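Local structure of carboxypeptidase D (Drosophila melanogaster, 3MN8) at residues K95-M100 against A199-W204. The protein releases C-terminal arginine or lysine from peptides and proteins through zinc-dependent carboxypeptidase domains, of which this chain is the first. Residues are numbered along the deposited sequence; the frame is centred on the assembly and turned at random.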
# COMPACT_ATOMS: atom_id res chain seq x y z
N LYS A 95 -0.47 0.64 4.49
CA LYS A 95 0.80 -0.08 4.41
C LYS A 95 1.62 0.24 3.16
O LYS A 95 1.08 0.55 2.09
CB LYS A 95 0.59 -1.59 4.52
CG LYS A 95 -0.20 -2.21 3.38
CD LYS A 95 -1.34 -3.06 3.94
CE LYS A 95 -1.67 -4.23 3.02
NZ LYS A 95 -1.92 -3.83 1.60
N TYR A 96 2.94 0.19 3.32
CA TYR A 96 3.87 0.24 2.19
C TYR A 96 4.70 -1.05 2.18
O TYR A 96 5.34 -1.39 3.18
CB TYR A 96 4.80 1.44 2.29
CG TYR A 96 4.23 2.71 1.70
CD1 TYR A 96 3.20 2.67 0.77
CD2 TYR A 96 4.73 3.96 2.07
CE1 TYR A 96 2.70 3.82 0.21
CE2 TYR A 96 4.22 5.13 1.52
CZ TYR A 96 3.20 5.05 0.59
OH TYR A 96 2.66 6.19 0.03
N ILE A 97 4.69 -1.78 1.07
CA ILE A 97 5.58 -2.93 0.99
C ILE A 97 6.62 -2.70 -0.10
O ILE A 97 6.34 -2.01 -1.08
CB ILE A 97 4.85 -4.28 0.78
CG1 ILE A 97 3.87 -4.59 1.93
CG2 ILE A 97 5.88 -5.41 0.73
CD1 ILE A 97 2.49 -4.04 1.75
N ALA A 98 7.81 -3.27 0.08
CA ALA A 98 8.86 -3.16 -0.92
C ALA A 98 9.60 -4.49 -1.13
O ALA A 98 9.38 -5.46 -0.42
CB ALA A 98 9.83 -2.08 -0.52
N ASN A 99 10.46 -4.51 -2.14
CA ASN A 99 11.41 -5.60 -2.34
C ASN A 99 10.81 -6.99 -2.40
O ASN A 99 11.43 -7.95 -1.93
CB ASN A 99 12.50 -5.56 -1.26
CG ASN A 99 13.70 -6.42 -1.63
OD1 ASN A 99 14.10 -7.31 -0.88
ND2 ASN A 99 14.26 -6.18 -2.80
N MET A 100 9.61 -7.12 -2.98
CA MET A 100 9.02 -8.45 -3.11
C MET A 100 9.82 -9.24 -4.13
O MET A 100 10.01 -10.45 -3.99
CB MET A 100 7.54 -8.38 -3.47
CG MET A 100 7.24 -8.12 -4.93
SD MET A 100 5.46 -8.13 -5.21
CE MET A 100 4.99 -9.62 -4.32
N ALA A 199 2.00 -16.48 2.10
CA ALA A 199 1.08 -16.84 3.17
C ALA A 199 1.08 -15.80 4.29
O ALA A 199 0.03 -15.38 4.76
CB ALA A 199 1.43 -18.23 3.74
N ALA A 200 2.27 -15.40 4.72
CA ALA A 200 2.41 -14.41 5.77
C ALA A 200 1.65 -13.14 5.42
O ALA A 200 0.88 -12.61 6.23
CB ALA A 200 3.89 -14.09 6.01
N LEU A 201 1.86 -12.66 4.21
CA LEU A 201 1.26 -11.40 3.80
C LEU A 201 -0.23 -11.53 3.57
O LEU A 201 -1.00 -10.63 3.89
CB LEU A 201 1.96 -10.85 2.55
CG LEU A 201 3.04 -9.88 3.03
CD1 LEU A 201 4.36 -10.61 3.26
CD2 LEU A 201 3.19 -8.72 2.08
N VAL A 202 -0.63 -12.66 3.00
CA VAL A 202 -2.04 -12.92 2.85
C VAL A 202 -2.72 -12.75 4.20
O VAL A 202 -3.67 -11.98 4.33
CB VAL A 202 -2.29 -14.34 2.33
CG1 VAL A 202 -3.76 -14.72 2.52
CG2 VAL A 202 -1.87 -14.43 0.85
N ASN A 203 -2.19 -13.44 5.20
CA ASN A 203 -2.74 -13.44 6.55
C ASN A 203 -2.83 -12.04 7.09
O ASN A 203 -3.81 -11.66 7.74
CB ASN A 203 -1.83 -14.23 7.49
CG ASN A 203 -2.20 -15.69 7.54
OD1 ASN A 203 -2.92 -16.21 6.67
ND2 ASN A 203 -1.70 -16.38 8.57
N TRP A 204 -1.78 -11.28 6.82
CA TRP A 204 -1.68 -9.93 7.33
C TRP A 204 -2.71 -9.05 6.67
O TRP A 204 -3.50 -8.37 7.34
CB TRP A 204 -0.27 -9.40 7.07
CG TRP A 204 0.03 -8.14 7.78
CD1 TRP A 204 -0.19 -7.88 9.10
CD2 TRP A 204 0.64 -6.96 7.22
NE1 TRP A 204 0.22 -6.59 9.40
CE2 TRP A 204 0.74 -6.01 8.26
CE3 TRP A 204 1.09 -6.62 5.95
CZ2 TRP A 204 1.27 -4.74 8.06
CZ3 TRP A 204 1.62 -5.36 5.75
CH2 TRP A 204 1.71 -4.43 6.80
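Apolar packing of a helix on a central strand joins Lys95 and Ile97 to Leu201 and Trp204 in the buried core of the catalytic domain. Strand 93-97 lies inside the mixed eight-stranded sheet, between strands 136-140 and 212-217, and helix 196-205 runs nearly antiparallel to it, the axes of the two short segments 12.8 Å apart at an angle of 168°. The gap is filled by side chains from both sides, Leu201 and Trp204 from the helix and Ile97 and the aliphatic part of Lys95 from the strand. Trp204, its CG anti to the backbone N (chi1 -168°), sends the six-membered ring to the strand, where CH2 comes within 3.8 Å of Lys95 CB. That methylene meets the indole obliquely, while Ile97 CD1 lies at the ring's edge, near its plane, 4.3 Å from CZ3. Three residues earlier, about one helical turn back, Leu201 meets the base of the same gamma branch: its CD2 methyl stands 4.2 Å from Ile97 CG1, and the two side chains run past each other in opposite directions. Ile97 thus receives both helix residues, CG1 facing the leucine and CD1 the tryptophan.

From CB the Lys95 chain passes alongside the indole, CD lying 4.2 Å from CZ3, then bends away so that NZ hydrogen-bonds to Asn293 OD1; the lysine also makes a cation-pi contact with Phe210. The latter ring also meets Trp204 edge-to-face. Tyr96 points away from the helix, against Leu111 of helix 106-121. Beyond the strand the chain leads to the zinc ligands His101 and Glu104, and Ile97 sits about 8 Å, side chain to side chain, from the third, His217. Helices packed on both faces of a mixed sheet, with metal ligands following a central strand, characterise the alpha/beta catalytic domain of M14 zinc carboxypeptidases.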